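Local coordinates for lamina-associated polypeptide 2 isoforms alpha/zeta (Mus musculus, PDB 2V0X), which forms dimers through this largely helical domain and, as a component of the nuclear lamina, probably associates with lamin A and with chromatin, at residues His7-Leu12 with Ile158-Tyr163; Lys41-Glu46 with Asp175-Ser180; Gln49-Leu54 with Leu110-Glu115; Gly190-Trp195 with Thr210-Lys215. The protein carries 2 engineered substitutions. All coordinates share one frame; numbering follows the deposited sequence. Where two conformers were deposited one is given.

Interaction 1. Residues His7-Leu12 with Ile158-Tyr163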
loop_
_atom_site.group_PDB
_atom_site.type_symbol
_atom_site.label_atom_id
_atom_site.label_comp_id
_atom_site.label_asym_id
_atom_site.label_seq_id
_atom_site.Cartn_x
_atom_site.Cartn_y
_atom_site.Cartn_z
ATOM N N HIS B 7 11.476 -34.190 -11.100
ATOM C CA HIS B 7 11.220 -32.866 -11.661
ATOM C C HIS B 7 9.777 -32.422 -11.421
ATOM O O HIS B 7 9.378 -31.323 -11.809
ATOM C CB HIS B 7 11.547 -32.840 -13.163
ATOM C CG HIS B 7 10.702 -33.760 -13.992
ATOM N ND1 HIS B 7 9.793 -33.301 -14.922
ATOM C CD2 HIS B 7 10.631 -35.112 -14.035
ATOM C CE1 HIS B 7 9.199 -34.328 -15.500
ATOM N NE2 HIS B 7 9.689 -35.440 -14.981
ATOM N N SER B 8 8.999 -33.292 -10.787
ATOM C CA SER B 8 7.606 -33.000 -10.483
ATOM C C SER B 8 7.553 -32.067 -9.272
ATOM O O SER B 8 7.659 -32.517 -8.127
ATOM C CB SER B 8 6.852 -34.303 -10.191
ATOM O OG SER B 8 5.471 -34.074 -9.965
ATOM N N LEU B 9 7.467 -30.765 -9.536
ATOM C CA LEU B 9 7.401 -29.766 -8.474
ATOM C C LEU B 9 5.945 -29.449 -8.165
ATOM O O LEU B 9 5.108 -29.396 -9.070
ATOM C CB LEU B 9 8.148 -28.493 -8.877
ATOM C CG LEU B 9 9.641 -28.641 -9.189
ATOM C CD1 LEU B 9 10.257 -27.274 -9.399
ATOM C CD2 LEU B 9 10.351 -29.372 -8.063
ATOM N N THR B 10 5.640 -29.257 -6.886
ATOM C CA THR B 10 4.275 -28.961 -6.469
ATOM C C THR B 10 4.212 -27.965 -5.311
ATOM O O THR B 10 5.194 -27.765 -4.592
ATOM C CB THR B 10 3.518 -30.259 -6.067
ATOM O OG1 THR B 10 4.380 -31.108 -5.299
ATOM C CG2 THR B 10 3.028 -31.009 -7.300
ATOM N N THR B 11 3.061 -27.317 -5.163
ATOM C CA THR B 11 2.838 -26.351 -4.093
ATOM C C THR B 11 1.437 -26.546 -3.531
ATOM O O THR B 11 0.472 -26.681 -4.284
ATOM C CB THR B 11 2.969 -24.891 -4.592
ATOM O OG1 THR B 11 2.194 -24.713 -5.782
ATOM C CG2 THR B 11 4.401 -24.553 -4.881
ATOM N N LEU B 12 1.332 -26.601 -2.210
ATOM C CA LEU B 12 0.038 -26.776 -1.564
ATOM C C LEU B 12 -0.760 -25.473 -1.677
ATOM O O LEU B 12 -0.761 -24.640 -0.769
ATOM C CB LEU B 12 0.214 -27.215 -0.099
ATOM C CG LEU B 12 0.812 -26.285 0.967
ATOM C CD1 LEU B 12 0.787 -26.991 2.302
ATOM C CD2 LEU B 12 2.226 -25.857 0.623
ATOM N N ILE B 158 15.691 -29.035 -2.778
ATOM C CA ILE B 158 15.974 -27.635 -2.508
ATOM C C ILE B 158 15.133 -26.799 -3.465
ATOM O O ILE B 158 14.449 -25.873 -3.046
ATOM C CB ILE B 158 17.475 -27.310 -2.674
ATOM C CG1 ILE B 158 18.274 -27.991 -1.560
ATOM C CG2 ILE B 158 17.725 -25.818 -2.579
ATOM C CD1 ILE B 158 17.814 -27.587 -0.172
ATOM N N LEU B 159 15.110 -27.212 -4.730
ATOM C CA LEU B 159 14.368 -26.521 -5.764
ATOM C C LEU B 159 12.870 -26.637 -5.551
ATOM O O LEU B 159 12.113 -25.772 -5.981
ATOM C CB LEU B 159 14.731 -27.053 -7.153
ATOM C CG LEU B 159 16.123 -26.735 -7.728
ATOM C CD1 LEU B 159 16.191 -27.275 -9.149
ATOM C CD2 LEU B 159 16.406 -25.225 -7.720
ATOM N N ASN B 160 12.429 -27.716 -4.911
ATOM C CA ASN B 160 11.006 -27.881 -4.677
ATOM C C ASN B 160 10.583 -26.806 -3.664
ATOM O O ASN B 160 9.540 -26.170 -3.790
ATOM C CB ASN B 160 10.719 -29.287 -4.152
ATOM C CG ASN B 160 9.245 -29.591 -4.116
ATOM O OD1 ASN B 160 8.539 -29.440 -5.119
ATOM N ND2 ASN B 160 8.762 -30.009 -2.962
ATOM N N ARG B 161 11.461 -26.539 -2.714
ATOM C CA ARG B 161 11.211 -25.541 -1.700
ATOM C C ARG B 161 11.186 -24.125 -2.344
ATOM O O ARG B 161 10.285 -23.318 -2.063
ATOM C CB ARG B 161 12.302 -25.659 -0.632
ATOM C CG ARG B 161 11.999 -24.969 0.688
ATOM C CD ARG B 161 13.243 -24.941 1.574
ATOM N NE ARG B 161 13.810 -26.275 1.765
ATOM C CZ ARG B 161 15.074 -26.516 2.106
ATOM N NH1 ARG B 161 15.921 -25.513 2.295
ATOM N NH2 ARG B 161 15.491 -27.767 2.269
ATOM N N THR B 162 12.124 -23.850 -3.252
ATOM C CA THR B 162 12.163 -22.548 -3.917
ATOM C C THR B 162 10.909 -22.345 -4.764
ATOM O O THR B 162 10.427 -21.219 -4.928
ATOM C CB THR B 162 13.426 -22.378 -4.809
ATOM O OG1 THR B 162 13.377 -23.283 -5.921
ATOM C CG2 THR B 162 14.680 -22.639 -3.989
ATOM N N TYR B 163 10.394 -23.444 -5.305
ATOM C CA TYR B 163 9.192 -23.414 -6.132
ATOM C C TYR B 163 7.988 -22.925 -5.291
ATOM O O TYR B 163 7.188 -22.099 -5.744
ATOM C CB TYR B 163 8.922 -24.815 -6.691
ATOM C CG TYR B 163 7.806 -24.865 -7.703
ATOM C CD1 TYR B 163 8.031 -24.508 -9.030
ATOM C CD2 TYR B 163 6.524 -25.261 -7.336
ATOM C CE1 TYR B 163 7.014 -24.539 -9.969
ATOM C CE2 TYR B 163 5.492 -25.294 -8.273
ATOM C CZ TYR B 163 5.748 -24.930 -9.588
ATOM O OH TYR B 163 4.735 -24.948 -10.522
#
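Leu9 lies over the Tyr163 ring, its CB 3.9 Å from the ring centroid and only 12° off the normal, a CH-pi contact made on the face. From there its two methyls part: CD1 drops towards the root of the ring, 3.6 Å from Tyr163 CD1, while the Leu9 and Asn160 side chains run past each other in opposite directions, which brings CD2 within 3.5 Å of Asn160 OD1. The tyrosine reaches the loop because its CG stands anti to the backbone N (chi1 -173°). Thr11 meets the same ring at roughly a right angle; its CG2 approaches Tyr163 CD2 obliquely at 3.3 Å, and its CG2 rather than its OG1 makes the closest touch. Asn160 takes the same first torsion, -170°, which carries OD1 to the Thr10 N for a weak but fairly straight bond of 3.4 Å. Ile138 of the second subunit also packs on Leu9. The arrangement is that of an extended N-terminal segment lying obliquely along the long helix 152-196 of a helical dimer.

Interaction 2. Residues Lys41-Glu46 with Asp175-Ser180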
loop_
_atom_site.group_PDB
_atom_site.type_symbol
_atom_site.label_atom_id
_atom_site.label_comp_id
_atom_site.label_asym_id
_atom_site.label_seq_id
_atom_site.Cartn_x
_atom_site.Cartn_y
_atom_site.Cartn_z
ATOM N N LYS B 41 -9.268 -7.666 -12.087
ATOM C CA LYS B 41 -10.442 -8.253 -11.451
ATOM C C LYS B 41 -10.467 -7.939 -9.958
ATOM O O LYS B 41 -11.476 -7.464 -9.442
ATOM C CB LYS B 41 -10.477 -9.775 -11.636
ATOM C CG LYS B 41 -10.924 -10.244 -13.005
ATOM C CD LYS B 41 -10.974 -11.768 -13.061
ATOM C CE LYS B 41 -11.460 -12.261 -14.417
ATOM N NZ LYS B 41 -12.824 -11.759 -14.747
ATOM N N VAL B 42 -9.369 -8.234 -9.263
ATOM C CA VAL B 42 -9.302 -7.971 -7.833
ATOM C C VAL B 42 -9.532 -6.492 -7.501
ATOM O O VAL B 42 -10.325 -6.184 -6.615
ATOM C CB VAL B 42 -8.000 -8.543 -7.166
ATOM C CG1 VAL B 42 -6.825 -8.412 -8.082
ATOM C CG2 VAL B 42 -7.712 -7.843 -5.845
ATOM N N VAL B 43 -8.884 -5.587 -8.231
ATOM C CA VAL B 43 -9.069 -4.161 -7.988
ATOM C C VAL B 43 -10.550 -3.794 -8.178
ATOM O O VAL B 43 -11.158 -3.187 -7.296
ATOM C CB VAL B 43 -8.158 -3.295 -8.911
ATOM C CG1 VAL B 43 -8.456 -1.826 -8.733
ATOM C CG2 VAL B 43 -6.679 -3.560 -8.607
ATOM N N GLU B 44 -11.150 -4.253 -9.278
ATOM C CA GLU B 44 -12.554 -3.960 -9.567
ATOM C C GLU B 44 -13.531 -4.553 -8.542
ATOM O O GLU B 44 -14.556 -3.935 -8.230
ATOM C CB GLU B 44 -12.921 -4.428 -10.971
ATOM C CG GLU B 44 -14.323 -4.025 -11.415
ATOM C CD GLU B 44 -14.734 -4.655 -12.734
ATOM O OE1 GLU B 44 -13.851 -5.149 -13.474
ATOM O OE2 GLU B 44 -15.949 -4.659 -13.029
ATOM N N GLU B 45 -13.218 -5.736 -8.017
ATOM C CA GLU B 45 -14.068 -6.379 -7.017
ATOM C C GLU B 45 -14.120 -5.560 -5.737
ATOM O O GLU B 45 -15.187 -5.409 -5.137
ATOM C CB GLU B 45 -13.570 -7.784 -6.677
ATOM C CG GLU B 45 -13.764 -8.806 -7.785
ATOM C CD GLU B 45 -13.127 -10.146 -7.458
ATOM O OE1 GLU B 45 -13.534 -10.774 -6.455
ATOM O OE2 GLU B 45 -12.217 -10.570 -8.203
ATOM N N GLU B 46 -12.968 -5.040 -5.315
ATOM C CA GLU B 46 -12.891 -4.231 -4.099
ATOM C C GLU B 46 -13.578 -2.895 -4.282
ATOM O O GLU B 46 -14.159 -2.356 -3.351
ATOM C CB GLU B 46 -11.434 -3.965 -3.700
ATOM C CG GLU B 46 -10.625 -5.211 -3.394
ATOM C CD GLU B 46 -11.199 -6.027 -2.253
ATOM O OE1 GLU B 46 -11.593 -5.437 -1.220
ATOM O OE2 GLU B 46 -11.242 -7.265 -2.394
ATOM N N ASP B 175 -2.216 -10.228 -2.651
ATOM C CA ASP B 175 -2.740 -9.662 -1.406
ATOM C C ASP B 175 -2.335 -8.167 -1.290
ATOM O O ASP B 175 -3.120 -7.343 -0.821
ATOM C CB ASP B 175 -2.261 -10.489 -0.210
ATOM C CG ASP B 175 -2.960 -11.863 -0.133
ATOM O OD1 ASP B 175 -4.096 -12.004 -0.631
ATOM O OD2 ASP B 175 -2.372 -12.811 0.408
ATOM N N GLU B 176 -1.132 -7.828 -1.764
ATOM C CA GLU B 176 -0.642 -6.441 -1.736
ATOM C C GLU B 176 -1.516 -5.593 -2.663
ATOM O O GLU B 176 -1.911 -4.471 -2.321
ATOM C CB GLU B 176 0.817 -6.359 -2.208
ATOM C CG GLU B 176 1.778 -7.192 -1.389
ATOM C CD GLU B 176 3.222 -7.119 -1.869
ATOM O OE1 GLU B 176 3.487 -7.377 -3.062
ATOM O OE2 GLU B 176 4.099 -6.837 -1.032
ATOM N N VAL B 177 -1.840 -6.158 -3.821
ATOM C CA VAL B 177 -2.683 -5.481 -4.811
ATOM C C VAL B 177 -4.064 -5.215 -4.177
ATOM O O VAL B 177 -4.636 -4.139 -4.326
ATOM C CB VAL B 177 -2.848 -6.364 -6.103
ATOM C CG1 VAL B 177 -3.988 -5.820 -7.015
ATOM C CG2 VAL B 177 -1.542 -6.379 -6.909
ATOM N N ARG B 178 -4.582 -6.207 -3.462
ATOM C CA ARG B 178 -5.880 -6.088 -2.783
ATOM C C ARG B 178 -5.861 -4.969 -1.729
ATOM O O ARG B 178 -6.759 -4.129 -1.685
ATOM C CB ARG B 178 -6.266 -7.429 -2.124
ATOM C CG ARG B 178 -7.633 -7.405 -1.447
ATOM C CD ARG B 178 -8.182 -8.801 -1.218
ATOM N NE ARG B 178 -8.423 -9.500 -2.478
ATOM C CZ ARG B 178 -8.086 -10.765 -2.711
ATOM N NH1 ARG B 178 -7.485 -11.484 -1.768
ATOM N NH2 ARG B 178 -8.361 -11.314 -3.888
HETATM N N MSE B 179 -4.843 -4.972 -0.874
HETATM C CA MSE B 179 -4.708 -3.941 0.151
HETATM C C MSE B 179 -4.599 -2.543 -0.464
HETATM O O MSE B 179 -5.192 -1.582 0.052
HETATM C CB MSE B 179 -3.512 -4.223 1.069
HETATM C CG MSE B 179 -3.658 -5.468 1.971
HETATM SE SE MSE B 179 -5.410 -5.610 2.869
HETATM C CE MSE B 179 -5.563 -3.850 3.528
ATOM N N SER B 180 -3.856 -2.431 -1.568
ATOM C CA SER B 180 -3.689 -1.157 -2.271
ATOM C C SER B 180 -5.024 -0.674 -2.849
ATOM O O SER B 180 -5.324 0.514 -2.808
ATOM C CB SER B 180 -2.665 -1.288 -3.414
ATOM O OG SER B 180 -1.353 -1.512 -2.916
#
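Val42 sends its two methyls to different partners on helix 175-180. CG1 meets Val177 CG1 obliquely at 4.0 Å, whereas CG2, anti to the backbone N, points into the side chain of Arg178 at about a right angle and lies 3.8 Å from NE. Val43 comes to the same Val177 methyl from another side, its CG2 3.9 Å from CG1, the two side chains again nearly perpendicular. Glu46, bent at chi2 (-60°), crosses the arginine: its CD rests near Arg178 CG, and OE2 stands 3.6 Å from NE in a salt bridge whose carboxylate and guanidinium planes are 49° apart. The short helix axes approach to 9.0 Å and cross at -33°. Leu121 of the second subunit packs on both Val43 and Val177. Glu46 OE1 forms a salt bridge with Arg52 NH1, and Arg178 NH1 keeps a long ion pair with Asp175. Beside the buried valine methyls, Arg52 thus gives Glu46 the firmer pairing and Arg178 a longer ionic one, which would probably favour the charged carboxylate.

Interaction 3. Residues Gln49-Leu54 with Leu110-Glu115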
loop_
_atom_site.group_PDB
_atom_site.type_symbol
_atom_site.label_atom_id
_atom_site.label_comp_id
_atom_site.label_asym_id
_atom_site.label_seq_id
_atom_site.Cartn_x
_atom_site.Cartn_y
_atom_site.Cartn_z
ATOM N N GLN B 49 -17.623 -1.825 -3.681
ATOM C CA GLN B 49 -18.138 -1.385 -2.389
ATOM C C GLN B 49 -16.938 -0.744 -1.684
ATOM O O GLN B 49 -16.218 -1.423 -0.971
ATOM C CB GLN B 49 -18.639 -2.616 -1.622
ATOM C CG GLN B 49 -19.927 -2.421 -0.837
ATOM C CD GLN B 49 -19.712 -1.717 0.481
ATOM O OE1 GLN B 49 -19.488 -2.357 1.506
ATOM N NE2 GLN B 49 -19.793 -0.394 0.466
ATOM N N ILE B 50 -16.707 0.551 -1.912
ATOM C CA ILE B 50 -15.546 1.215 -1.307
ATOM C C ILE B 50 -15.670 1.489 0.186
ATOM O O ILE B 50 -14.660 1.670 0.862
ATOM C CB ILE B 50 -15.141 2.524 -2.040
ATOM C CG1 ILE B 50 -16.256 3.576 -1.954
ATOM C CG2 ILE B 50 -14.770 2.221 -3.482
ATOM C CD1 ILE B 50 -15.885 4.909 -2.604
ATOM N N ASP B 51 -16.904 1.526 0.688
ATOM C CA ASP B 51 -17.166 1.765 2.108
ATOM C C ASP B 51 -17.333 0.390 2.753
ATOM O O ASP B 51 -18.454 -0.120 2.867
ATOM C CB ASP B 51 -18.454 2.594 2.278
ATOM C CG ASP B 51 -18.679 3.072 3.710
ATOM O OD1 ASP B 51 -19.713 3.730 3.952
ATOM O OD2 ASP B 51 -17.838 2.820 4.594
ATOM N N ARG B 52 -16.217 -0.207 3.152
ATOM C CA ARG B 52 -16.230 -1.534 3.764
ATOM C C ARG B 52 -14.993 -1.777 4.629
ATOM O O ARG B 52 -13.933 -1.193 4.410
ATOM C CB ARG B 52 -16.357 -2.617 2.676
ATOM C CG ARG B 52 -15.824 -4.004 3.056
ATOM C CD ARG B 52 -16.372 -5.121 2.161
ATOM N NE ARG B 52 -16.483 -4.744 0.749
ATOM C CZ ARG B 52 -15.456 -4.547 -0.074
ATOM N NH1 ARG B 52 -14.203 -4.686 0.352
ATOM N NH2 ARG B 52 -15.687 -4.219 -1.342
ATOM N N GLN B 53 -15.168 -2.609 5.644
ATOM C CA GLN B 53 -14.107 -2.959 6.575
ATOM C C GLN B 53 -12.994 -3.708 5.846
ATOM O O GLN B 53 -13.256 -4.502 4.944
ATOM C CB GLN B 53 -14.692 -3.829 7.686
ATOM C CG GLN B 53 -13.813 -4.014 8.888
ATOM C CD GLN B 53 -14.601 -4.503 10.081
ATOM O OE1 GLN B 53 -14.690 -3.820 11.105
ATOM N NE2 GLN B 53 -15.222 -5.666 9.941
ATOM N N LEU B 54 -11.760 -3.472 6.265
ATOM C CA LEU B 54 -10.601 -4.107 5.654
ATOM C C LEU B 54 -10.331 -5.540 6.109
ATOM O O LEU B 54 -10.465 -5.852 7.288
ATOM C CB LEU B 54 -9.362 -3.265 5.948
ATOM C CG LEU B 54 -9.413 -1.839 5.390
ATOM C CD1 LEU B 54 -8.235 -1.037 5.886
ATOM C CD2 LEU B 54 -9.439 -1.896 3.889
ATOM N N LEU B 110 -9.395 8.252 6.210
ATOM C CA LEU B 110 -7.952 8.371 6.442
ATOM C C LEU B 110 -7.430 7.234 7.334
ATOM O O LEU B 110 -6.293 6.778 7.167
ATOM C CB LEU B 110 -7.600 9.742 7.053
ATOM C CG LEU B 110 -7.867 11.003 6.206
ATOM C CD1 LEU B 110 -8.052 12.243 7.077
ATOM C CD2 LEU B 110 -6.764 11.212 5.198
ATOM N N CYS B 111 -8.258 6.781 8.274
ATOM C CA CYS B 111 -7.885 5.687 9.172
ATOM C C CYS B 111 -7.775 4.386 8.380
ATOM O O CYS B 111 -6.846 3.600 8.568
ATOM C CB CYS B 111 -8.915 5.532 10.312
ATOM S SG CYS B 111 -8.765 6.798 11.642
ATOM N N ARG B 112 -8.760 4.152 7.526
ATOM C CA ARG B 112 -8.784 2.969 6.692
ATOM C C ARG B 112 -7.618 3.022 5.720
ATOM O O ARG B 112 -6.990 2.006 5.493
ATOM C CB ARG B 112 -10.130 2.844 5.978
ATOM C CG ARG B 112 -11.247 2.715 6.999
ATOM C CD ARG B 112 -12.160 1.569 6.730
ATOM N NE ARG B 112 -13.217 1.938 5.818
ATOM C CZ ARG B 112 -14.516 1.839 6.090
ATOM N NH1 ARG B 112 -14.936 1.380 7.263
ATOM N NH2 ARG B 112 -15.398 2.197 5.175
ATOM N N SER B 113 -7.280 4.213 5.220
ATOM C CA SER B 113 -6.136 4.340 4.320
ATOM C C SER B 113 -4.875 3.889 5.068
ATOM O O SER B 113 -4.060 3.140 4.540
ATOM C CB SER B 113 -5.955 5.788 3.859
ATOM O OG SER B 113 -7.015 6.186 2.995
ATOM N N TYR B 114 -4.738 4.337 6.307
ATOM C CA TYR B 114 -3.573 3.994 7.103
ATOM C C TYR B 114 -3.509 2.493 7.333
ATOM O O TYR B 114 -2.462 1.863 7.149
ATOM C CB TYR B 114 -3.603 4.722 8.452
ATOM C CG TYR B 114 -2.342 4.566 9.280
ATOM C CD1 TYR B 114 -1.437 5.611 9.392
ATOM C CD2 TYR B 114 -2.059 3.374 9.956
ATOM C CE1 TYR B 114 -0.283 5.490 10.153
ATOM C CE2 TYR B 114 -0.883 3.232 10.725
ATOM C CZ TYR B 114 -0.005 4.301 10.817
ATOM O OH TYR B 114 1.145 4.219 11.563
ATOM N N GLU B 115 -4.648 1.933 7.719
ATOM C CA GLU B 115 -4.735 0.518 8.031
ATOM C C GLU B 115 -4.452 -0.363 6.814
ATOM O O GLU B 115 -3.756 -1.352 6.929
ATOM C CB GLU B 115 -6.106 0.187 8.634
ATOM C CG GLU B 115 -6.150 -1.207 9.222
ATOM C CD GLU B 115 -7.534 -1.665 9.616
ATOM O OE1 GLU B 115 -8.387 -0.798 9.901
ATOM O OE2 GLU B 115 -7.765 -2.895 9.637
HETATM O O HOH W 1 -13.596 2.836 3.028
HETATM O O HOH W 2 -10.846 -1.586 8.785
#
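Asp51 and Arg112 make the ionic part of the contact: OD2 accepts from NH2 at 2.6 Å through its anti lone pair. The bond is bent, 133° at the hydrogen, although the oxygen lies close to the guanidinium plane; the carboxylate and guanidinium planes are 44° apart. Arg112 reaches this far along a chain bent at chi2 and chi3. Over one face of the same group sits the carbonyl of Arg52, its O 3.5 Å from CZ. The loop that leaves helix 35-46 is met here by side chains of helix 100-146, one of the two long helices of the dimerization domain, and Ser186 of helix 152-196 also touches Arg112. One water beside the ion pair gives to Ile50 O at 2.7 Å and accepts from Arg112 NH2; a second, farther along the loop, links Leu54 N with Glu115 OE1. Van der Waals contact falls to Leu54, whose CD1 lies 3.3 Å from Arg112 O; its apolar partner is Glu115 CB, 3.7 Å from CD1, as leucine and glutamate slide past each other in opposite directions.

Interaction 4. Residues Gly190-Trp195 with Thr210-Lys215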
loop_
_atom_site.group_PDB
_atom_site.type_symbol
_atom_site.label_atom_id
_atom_site.label_comp_id
_atom_site.label_asym_id
_atom_site.label_seq_id
_atom_site.Cartn_x
_atom_site.Cartn_y
_atom_site.Cartn_z
ATOM N N GLY B 190 -13.290 9.164 0.999
ATOM C CA GLY B 190 -13.041 10.387 1.727
ATOM C C GLY B 190 -13.232 11.609 0.844
ATOM O O GLY B 190 -13.902 12.570 1.242
ATOM N N ARG B 191 -12.688 11.557 -0.371
ATOM C CA ARG B 191 -12.788 12.679 -1.302
ATOM C C ARG B 191 -14.192 12.908 -1.843
ATOM O O ARG B 191 -14.540 14.041 -2.171
ATOM C CB ARG B 191 -11.757 12.560 -2.443
ATOM C CG ARG B 191 -10.301 12.671 -1.959
ATOM C CD ARG B 191 -9.293 12.445 -3.087
ATOM N NE ARG B 191 -9.325 13.501 -4.096
ATOM C CZ ARG B 191 -9.424 13.290 -5.405
ATOM N NH1 ARG B 191 -9.511 12.056 -5.878
ATOM N NH2 ARG B 191 -9.390 14.316 -6.250
ATOM N N ARG B 192 -14.987 11.851 -1.973
ATOM C CA ARG B 192 -16.368 12.029 -2.425
ATOM C C ARG B 192 -17.110 12.894 -1.383
ATOM O O ARG B 192 -17.749 13.884 -1.734
ATOM C CB ARG B 192 -17.065 10.687 -2.603
ATOM C CG ARG B 192 -16.692 9.984 -3.892
ATOM C CD ARG B 192 -17.433 8.686 -3.989
ATOM N NE ARG B 192 -17.212 8.054 -5.284
ATOM C CZ ARG B 192 -17.779 6.913 -5.651
ATOM N NH1 ARG B 192 -18.597 6.300 -4.818
ATOM N NH2 ARG B 192 -17.512 6.375 -6.834
ATOM N N TYR B 193 -16.950 12.570 -0.101
ATOM C CA TYR B 193 -17.593 13.349 0.966
ATOM C C TYR B 193 -17.063 14.772 0.974
ATOM O O TYR B 193 -17.819 15.736 1.119
ATOM C CB TYR B 193 -17.348 12.715 2.337
ATOM C CG TYR B 193 -18.244 11.536 2.624
ATOM C CD1 TYR B 193 -17.781 10.227 2.483
ATOM C CD2 TYR B 193 -19.555 11.729 3.061
ATOM C CE1 TYR B 193 -18.605 9.135 2.774
ATOM C CE2 TYR B 193 -20.385 10.653 3.354
ATOM C CZ TYR B 193 -19.903 9.358 3.210
ATOM O OH TYR B 193 -20.722 8.291 3.508
ATOM N N LEU B 194 -15.760 14.907 0.775
ATOM C CA LEU B 194 -15.146 16.216 0.773
ATOM C C LEU B 194 -15.624 17.135 -0.344
ATOM O O LEU B 194 -15.863 18.314 -0.103
ATOM C CB LEU B 194 -13.635 16.097 0.715
ATOM C CG LEU B 194 -12.882 17.423 0.760
ATOM C CD1 LEU B 194 -13.072 18.099 2.141
ATOM C CD2 LEU B 194 -11.409 17.150 0.492
ATOM N N TRP B 195 -15.726 16.602 -1.562
ATOM C CA TRP B 195 -16.153 17.382 -2.717
ATOM C C TRP B 195 -17.658 17.612 -2.849
ATOM O O TRP B 195 -18.073 18.575 -3.490
ATOM C CB TRP B 195 -15.566 16.813 -4.016
ATOM C CG TRP B 195 -14.130 17.149 -4.142
ATOM C CD1 TRP B 195 -13.067 16.378 -3.737
ATOM C CD2 TRP B 195 -13.573 18.393 -4.598
ATOM N NE1 TRP B 195 -11.896 17.073 -3.898
ATOM C CE2 TRP B 195 -12.172 18.309 -4.424
ATOM C CE3 TRP B 195 -14.120 19.567 -5.127
ATOM C CZ2 TRP B 195 -11.307 19.357 -4.759
ATOM C CZ3 TRP B 195 -13.265 20.614 -5.464
ATOM C CH2 TRP B 195 -11.869 20.504 -5.279
ATOM N N THR B 210 -22.147 9.124 -3.653
ATOM C CA THR B 210 -21.228 8.661 -2.630
ATOM C C THR B 210 -21.117 7.130 -2.494
ATOM O O THR B 210 -20.034 6.626 -2.230
ATOM C CB THR B 210 -21.612 9.269 -1.257
ATOM O OG1 THR B 210 -21.457 10.691 -1.317
ATOM C CG2 THR B 210 -20.727 8.712 -0.146
ATOM N N VAL B 211 -22.226 6.404 -2.653
ATOM C CA VAL B 211 -22.211 4.938 -2.499
ATOM C C VAL B 211 -22.064 4.157 -3.812
ATOM O O VAL B 211 -22.059 2.922 -3.821
ATOM C CB VAL B 211 -23.468 4.427 -1.745
ATOM C CG1 VAL B 211 -23.602 5.135 -0.400
ATOM C CG2 VAL B 211 -24.722 4.628 -2.591
ATOM N N ALA B 212 -21.966 4.881 -4.916
ATOM C CA ALA B 212 -21.811 4.264 -6.220
ATOM C C ALA B 212 -20.494 3.485 -6.271
ATOM O O ALA B 212 -19.607 3.670 -5.430
ATOM C CB ALA B 212 -21.800 5.347 -7.304
ATOM N N PRO B 213 -20.398 2.526 -7.200
ATOM C CA PRO B 213 -19.165 1.742 -7.338
ATOM C C PRO B 213 -18.094 2.700 -7.845
ATOM O O PRO B 213 -18.413 3.676 -8.511
ATOM C CB PRO B 213 -19.533 0.743 -8.431
ATOM C CG PRO B 213 -21.014 0.527 -8.190
ATOM C CD PRO B 213 -21.494 1.936 -7.989
ATOM N N PHE B 214 -16.841 2.472 -7.485
ATOM C CA PHE B 214 -15.781 3.331 -7.989
ATOM C C PHE B 214 -15.212 2.630 -9.209
ATOM O O PHE B 214 -14.925 1.434 -9.163
ATOM C CB PHE B 214 -14.682 3.512 -6.955
ATOM C CG PHE B 214 -13.502 4.290 -7.469
ATOM C CD1 PHE B 214 -13.684 5.504 -8.118
ATOM C CD2 PHE B 214 -12.210 3.830 -7.261
ATOM C CE1 PHE B 214 -12.601 6.252 -8.546
ATOM C CE2 PHE B 214 -11.112 4.567 -7.685
ATOM C CZ PHE B 214 -11.302 5.778 -8.326
ATOM N N LYS B 215 -14.976 3.382 -10.274
ATOM C CA LYS B 215 -14.462 2.795 -11.500
ATOM C C LYS B 215 -13.109 3.320 -11.954
ATOM O O LYS B 215 -12.598 2.884 -12.983
ATOM C CB LYS B 215 -15.490 2.990 -12.621
ATOM C CG LYS B 215 -16.880 2.427 -12.314
ATOM C CD LYS B 215 -16.834 0.929 -12.004
ATOM C CE LYS B 215 -16.320 0.114 -13.186
ATOM N NZ LYS B 215 -16.173 -1.330 -12.847
#
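Arg192 drives an extended side chain from the long helix to the end of helix 203-211 and the segment after it, where its guanidinium meets three backbone carbonyls at its edge. NH1 gives two bonds, to Thr210 O at 3.0 Å and to Ala212 O at 2.9 Å, the latter nearly straight (170°). Both acceptors lie in the guanidinium plane, yet the nitrogen stands above each carbonyl's own plane, 73° out for Thr210. NH2 adds a weak bond of 3.3 Å to Pro213 O. NE completes the grip with Leu219 O, and Phe214 packs near NH2. Equally tight is a CH-pi contact: Thr210 CG2 sits over one face of the Tyr193 ring, 3.9 Å from its centroid and offset toward the rim, while His105 stacks on this tyrosine. The loose side belongs to Val211, exposed and turned away, and to Pro213, which also points away at the margin. Surrounded at its edge by carbonyl oxygens, the buried positive charge of Arg192 is probably stabilised by peptide dipoles.

Overall arrangement
Interactions 1, 2 and 4 all draw on helix 152-196, strung along its length: the centres of 1 and 2 are 27 Å apart, those of 2 and 4 18 Å, and 1 and 4 lie on opposite sides of the chain's centre at 45 Å. Interaction 3 uses helix 100-146, and its centre is 13 Å from those of both 2 and 4. These three touch: Glu46 OE1 meets Arg52 NH1 at 3.1 Å in a salt bridge, and Ile50 CG2 packs on Phe214 CB at 3.7 Å. Interaction 1 stands apart, about 12 Å from its nearest neighbour at closest atoms. All four also reach the second subunit, so each local contact lies beside the dimer interface.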